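Local coordinates for protein N(G),N(G)-dimethylarginine dimethylaminohydrolase (Pseudomonas aeruginosa, PDB 1H70) that hydrolyses methylated arginines, converting N(omega),N(omega)-dimethyl-L-arginine and N(omega)-methyl-L-arginine to L-citrulline and releasing dimethylamine or methylamine, at residues Cys71-Ala83 / Tyr101-Glu115. The protein carries 1 engineered substitution. Sequence-based numbering, arbitrary orientation.
Sequences CTSRCAIITRPGA and YPGKVERIEAPGTVE
Ala-76 lays its CB over one face of the Tyr-101 ring, 3.7 Å from the centroid, a CH-pi contact, while Cys-71 SG meets the ring obliquely. Beyond the ring, Tyr-101 OH donates in the carbonyl plane to Thr-72 O (2.6 Å), tying the end of helix 89-100 to the turn before strand 76-78; an ST turn at Thr-72 shapes that turn. From here the strands run parallel: Ala-76 N, Glu-106 N, Ile-78 N and Ile-108 N bond alternately across, the nearly straight Glu-106 N to Ala-76 O bond being 2.8 Å. Ile-78 CG1 touches Val-105 CG1 (3.8 Å) on the Ala-76 face, toward helix 89-100; Ile-77 CG2 meets Ile-108 CD1 (4.0 Å) beside helix 136-148. A water bridging Thr-79 O and Ile-108 O marks where the chains part. The 101-115 segment then loops back through a cis peptide before Pro-111, and the loop closes on Arg-80. With CG anti to the backbone N (chi1 -169°) and the chain extended to NE, its guanidinium reaches Gly-112 O in its own plane (NH1 to O, 2.6 Å), Ala-110 CB covering one face. Arg-80 and Val-114 form an antiparallel hydrogen-bonded pair. Glu-115 OE2 accepts a nearly straight bond from Ala-83 N (3.0 Å) and a weak one from Gly-82 N, while OE1 forms a salt bridge with Arg-133 and a hydrogen bond with His-163; this grip on OE2 probably helps fix the carboxylate beside the inferred proton donor His-163. Strand 76-78, helix 89-100 and strand 105-107 form a beta-alpha-beta unit with parallel strands, and the segments following its two strands meet at Glu-115, beside the active site that holds citrulline.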
loop_
_atom_site.group_PDB
_atom_site.type_symbol
_atom_site.label_atom_id
_atom_site.label_comp_id
_atom_site.label_asym_id
_atom_site.label_seq_id
_atom_site.Cartn_x
_atom_site.Cartn_y
_atom_site.Cartn_z
ATOM N N CYS A 71 6.206 -7.729 1.671
ATOM C CA CYS A 71 6.951 -8.245 2.817
ATOM C C CYS A 71 5.997 -8.949 3.775
ATOM O O CYS A 71 5.040 -8.337 4.225
ATOM C CB CYS A 71 7.607 -7.088 3.559
ATOM S SG CYS A 71 8.759 -6.228 2.484
ATOM N N THR A 72 6.269 -10.207 4.090
ATOM C CA THR A 72 5.441 -10.941 5.044
ATOM C C THR A 72 6.284 -11.339 6.251
ATOM O O THR A 72 7.446 -10.967 6.359
ATOM C CB THR A 72 4.803 -12.204 4.404
ATOM O OG1 THR A 72 5.791 -13.248 4.327
ATOM C CG2 THR A 72 4.356 -11.929 2.968
ATOM N N SER A 73 5.712 -12.096 7.187
ATOM C CA SER A 73 6.486 -12.534 8.350
ATOM C C SER A 73 7.376 -13.722 8.038
ATOM O O SER A 73 8.213 -14.107 8.864
ATOM C CB SER A 73 5.529 -12.972 9.468
ATOM O OG SER A 73 4.650 -13.950 8.932
ATOM N N ARG A 74 7.196 -14.314 6.865
ATOM C CA ARG A 74 7.949 -15.502 6.482
ATOM C C ARG A 74 8.927 -15.279 5.336
ATOM O O ARG A 74 9.913 -16.009 5.222
ATOM C CB ARG A 74 6.994 -16.619 6.051
ATOM C CG ARG A 74 5.802 -16.847 6.978
ATOM C CD ARG A 74 5.968 -17.978 7.964
ATOM N NE ARG A 74 4.864 -17.996 8.917
ATOM C CZ ARG A 74 3.749 -18.721 8.825
ATOM N NH1 ARG A 74 3.530 -19.527 7.799
ATOM N NH2 ARG A 74 2.831 -18.630 9.783
ATOM N N CYS A 75 8.633 -14.333 4.449
ATOM C CA CYS A 75 9.472 -14.055 3.293
ATOM C C CYS A 75 9.086 -12.743 2.638
ATOM O O CYS A 75 8.088 -12.130 3.006
ATOM C CB CYS A 75 9.314 -15.149 2.230
ATOM S SG CYS A 75 7.647 -15.203 1.517
ATOM N N ALA A 76 9.892 -12.327 1.659
ATOM C CA ALA A 76 9.597 -11.140 0.866
ATOM C C ALA A 76 9.533 -11.620 -0.590
ATOM O O ALA A 76 10.331 -12.461 -1.019
ATOM C CB ALA A 76 10.634 -10.052 1.001
ATOM N N ILE A 77 8.575 -11.078 -1.323
ATOM C CA ILE A 77 8.396 -11.424 -2.723
ATOM C C ILE A 77 8.521 -10.148 -3.532
ATOM O O ILE A 77 7.688 -9.247 -3.388
ATOM C CB ILE A 77 6.979 -12.010 -2.971
ATOM C CG1 ILE A 77 6.664 -13.173 -2.028
ATOM C CG2 ILE A 77 6.839 -12.509 -4.403
ATOM C CD1 ILE A 77 5.809 -12.778 -0.793
ATOM N N ILE A 78 9.551 -10.073 -4.367
ATOM C CA ILE A 78 9.724 -8.942 -5.253
ATOM C C ILE A 78 8.682 -9.126 -6.337
ATOM O O ILE A 78 8.552 -10.219 -6.887
ATOM C CB ILE A 78 11.125 -8.957 -5.875
ATOM C CG1 ILE A 78 12.193 -8.930 -4.793
ATOM C CG2 ILE A 78 11.339 -7.781 -6.830
ATOM C CD1 ILE A 78 12.161 -7.730 -3.902
ATOM N N THR A 79 7.936 -8.071 -6.627
ATOM C CA THR A 79 6.860 -8.189 -7.596
ATOM C C THR A 79 7.350 -7.937 -9.020
ATOM O O THR A 79 8.546 -8.067 -9.325
ATOM C CB THR A 79 5.709 -7.243 -7.211
ATOM O OG1 THR A 79 6.153 -5.880 -7.291
ATOM C CG2 THR A 79 5.246 -7.483 -5.752
ATOM N N ARG A 80 6.418 -7.631 -9.921
ATOM C CA ARG A 80 6.727 -7.360 -11.316
ATOM C C ARG A 80 5.664 -6.385 -11.828
ATOM O O ARG A 80 4.635 -6.773 -12.384
ATOM C CB ARG A 80 6.715 -8.667 -12.117
ATOM C CG ARG A 80 7.279 -8.516 -13.533
ATOM C CD ARG A 80 7.793 -9.857 -14.106
ATOM N NE ARG A 80 8.269 -9.680 -15.473
ATOM C CZ ARG A 80 7.490 -9.665 -16.554
ATOM N NH1 ARG A 80 6.178 -9.856 -16.444
ATOM N NH2 ARG A 80 8.033 -9.492 -17.761
ATOM N N PRO A 81 5.890 -5.103 -11.576
ATOM C CA PRO A 81 4.912 -4.069 -11.921
ATOM C C PRO A 81 4.375 -4.137 -13.333
ATOM O O PRO A 81 5.100 -4.390 -14.302
ATOM C CB PRO A 81 5.632 -2.764 -11.634
ATOM C CG PRO A 81 6.594 -3.125 -10.513
ATOM C CD PRO A 81 7.056 -4.545 -10.867
ATOM N N GLY A 82 3.066 -3.932 -13.434
ATOM C CA GLY A 82 2.398 -3.925 -14.724
ATOM C C GLY A 82 2.721 -2.630 -15.457
ATOM O O GLY A 82 2.774 -2.616 -16.677
ATOM N N ALA A 83 2.907 -1.531 -14.728
ATOM C CA ALA A 83 3.210 -0.257 -15.367
ATOM C C ALA A 83 4.627 -0.269 -15.919
ATOM O O ALA A 83 5.566 -0.403 -15.143
ATOM C CB ALA A 83 3.051 0.866 -14.372
ATOM N N TYR A 101 15.667 -9.932 4.724
ATOM C CA TYR A 101 15.170 -11.286 4.483
ATOM C C TYR A 101 16.244 -12.197 3.874
ATOM O O TYR A 101 16.128 -12.691 2.745
ATOM C CB TYR A 101 13.997 -11.157 3.489
ATOM C CG TYR A 101 12.714 -10.593 4.082
ATOM C CD1 TYR A 101 12.354 -9.247 3.930
ATOM C CD2 TYR A 101 11.856 -11.415 4.787
ATOM C CE1 TYR A 101 11.174 -8.763 4.470
ATOM C CE2 TYR A 101 10.665 -10.935 5.339
ATOM C CZ TYR A 101 10.330 -9.613 5.168
ATOM O OH TYR A 101 9.159 -9.145 5.700
ATOM N N PRO A 102 17.320 -12.424 4.599
ATOM C CA PRO A 102 18.407 -13.244 4.050
ATOM C C PRO A 102 17.954 -14.685 3.784
ATOM O O PRO A 102 17.397 -15.368 4.627
ATOM C CB PRO A 102 19.524 -13.124 5.097
ATOM C CG PRO A 102 18.848 -12.673 6.347
ATOM C CD PRO A 102 17.611 -11.926 5.952
ATOM N N GLY A 103 18.181 -15.120 2.556
ATOM C CA GLY A 103 17.783 -16.448 2.123
ATOM C C GLY A 103 16.276 -16.616 2.101
ATOM O O GLY A 103 15.765 -17.748 2.169
ATOM N N LYS A 104 15.534 -15.507 1.996
ATOM C CA LYS A 104 14.076 -15.597 1.992
ATOM C C LYS A 104 13.414 -14.630 1.013
ATOM O O LYS A 104 12.335 -14.099 1.304
ATOM C CB LYS A 104 13.512 -15.343 3.384
ATOM C CG LYS A 104 13.695 -16.483 4.383
ATOM C CD LYS A 104 13.063 -16.091 5.705
ATOM C CE LYS A 104 13.209 -17.214 6.729
ATOM N NZ LYS A 104 13.048 -16.721 8.121
ATOM N N VAL A 105 14.060 -14.399 -0.118
ATOM C CA VAL A 105 13.521 -13.483 -1.129
ATOM C C VAL A 105 13.054 -14.268 -2.344
ATOM O O VAL A 105 13.851 -14.963 -2.986
ATOM C CB VAL A 105 14.564 -12.442 -1.587
ATOM C CG1 VAL A 105 13.998 -11.567 -2.704
ATOM C CG2 VAL A 105 14.953 -11.575 -0.414
ATOM N N GLU A 106 11.776 -14.129 -2.670
ATOM C CA GLU A 106 11.152 -14.818 -3.795
ATOM C C GLU A 106 10.829 -13.752 -4.840
ATOM O O GLU A 106 10.924 -12.560 -4.539
ATOM C CB GLU A 106 9.859 -15.481 -3.339
ATOM C CG GLU A 106 9.966 -16.449 -2.173
ATOM C CD GLU A 106 10.335 -17.876 -2.562
ATOM O OE1 GLU A 106 10.537 -18.155 -3.760
ATOM O OE2 GLU A 106 10.418 -18.739 -1.642
ATOM N N ARG A 107 10.468 -14.149 -6.063
ATOM C CA ARG A 107 10.178 -13.141 -7.076
ATOM C C ARG A 107 9.107 -13.604 -8.058
ATOM O O ARG A 107 9.011 -14.789 -8.345
ATOM C CB ARG A 107 11.441 -12.750 -7.846
ATOM C CG ARG A 107 12.246 -13.900 -8.354
ATOM C CD ARG A 107 13.307 -13.544 -9.379
ATOM N NE ARG A 107 14.474 -12.710 -9.070
ATOM C CZ ARG A 107 14.965 -12.210 -7.923
ATOM N NH1 ARG A 107 14.401 -12.387 -6.752
ATOM N NH2 ARG A 107 16.083 -11.487 -7.977
ATOM N N ILE A 108 8.327 -12.654 -8.559
ATOM C CA ILE A 108 7.337 -12.931 -9.594
ATOM C C ILE A 108 8.087 -12.882 -10.919
ATOM O O ILE A 108 8.993 -12.057 -11.062
ATOM C CB ILE A 108 6.262 -11.843 -9.604
ATOM C CG1 ILE A 108 5.589 -11.744 -8.245
ATOM C CG2 ILE A 108 5.243 -12.052 -10.776
ATOM C CD1 ILE A 108 4.756 -12.955 -7.836
ATOM N N GLU A 109 7.718 -13.736 -11.880
ATOM C CA GLU A 109 8.376 -13.739 -13.187
ATOM C C GLU A 109 7.379 -13.644 -14.325
ATOM O O GLU A 109 6.190 -13.832 -14.120
ATOM C CB GLU A 109 9.057 -15.075 -13.451
ATOM C CG GLU A 109 10.094 -15.588 -12.496
ATOM C CD GLU A 109 10.520 -16.973 -12.963
ATOM O OE1 GLU A 109 9.834 -17.555 -13.844
ATOM O OE2 GLU A 109 11.539 -17.458 -12.447
ATOM N N ALA A 110 7.872 -13.396 -15.535
ATOM C CA ALA A 110 6.988 -13.366 -16.697
ATOM C C ALA A 110 6.372 -14.740 -16.851
ATOM O O ALA A 110 6.968 -15.753 -16.484
ATOM C CB ALA A 110 7.769 -12.999 -17.960
ATOM N N PRO A 111 5.157 -14.802 -17.389
ATOM C CA PRO A 111 4.399 -13.640 -17.865
ATOM C C PRO A 111 3.465 -12.998 -16.831
ATOM O O PRO A 111 2.443 -12.380 -17.174
ATOM C CB PRO A 111 3.586 -14.257 -19.005
ATOM C CG PRO A 111 3.268 -15.662 -18.487
ATOM C CD PRO A 111 4.441 -16.069 -17.628
ATOM N N GLY A 112 3.837 -13.089 -15.570
ATOM C CA GLY A 112 3.032 -12.516 -14.495
ATOM C C GLY A 112 3.378 -11.051 -14.267
ATOM O O GLY A 112 4.484 -10.608 -14.555
ATOM N N THR A 113 2.423 -10.313 -13.729
ATOM C CA THR A 113 2.567 -8.903 -13.480
ATOM C C THR A 113 1.901 -8.715 -12.095
ATOM O O THR A 113 0.798 -9.209 -11.869
ATOM C CB THR A 113 1.854 -8.309 -14.724
ATOM O OG1 THR A 113 2.782 -7.709 -15.674
ATOM C CG2 THR A 113 0.757 -7.462 -14.411
ATOM N N VAL A 114 2.588 -8.126 -11.109
ATOM C CA VAL A 114 1.958 -7.902 -9.788
ATOM C C VAL A 114 2.426 -6.563 -9.235
ATOM O O VAL A 114 3.595 -6.258 -9.360
ATOM C CB VAL A 114 2.351 -8.933 -8.697
ATOM C CG1 VAL A 114 1.835 -8.531 -7.307
ATOM C CG2 VAL A 114 1.794 -10.333 -8.993
ATOM N N GLU A 115 1.522 -5.793 -8.635
ATOM C CA GLU A 115 1.892 -4.572 -7.908
ATOM C C GLU A 115 1.250 -4.783 -6.544
ATOM O O GLU A 115 0.041 -4.988 -6.471
ATOM C CB GLU A 115 1.438 -3.261 -8.574
ATOM C CG GLU A 115 2.285 -2.964 -9.805
ATOM C CD GLU A 115 1.833 -1.778 -10.637
ATOM O OE1 GLU A 115 1.050 -0.942 -10.134
ATOM O OE2 GLU A 115 2.302 -1.683 -11.791
HETATM O O HOH W 1 10.136 -17.727 7.384
HETATM O O HOH W 2 10.368 -9.836 -10.117
#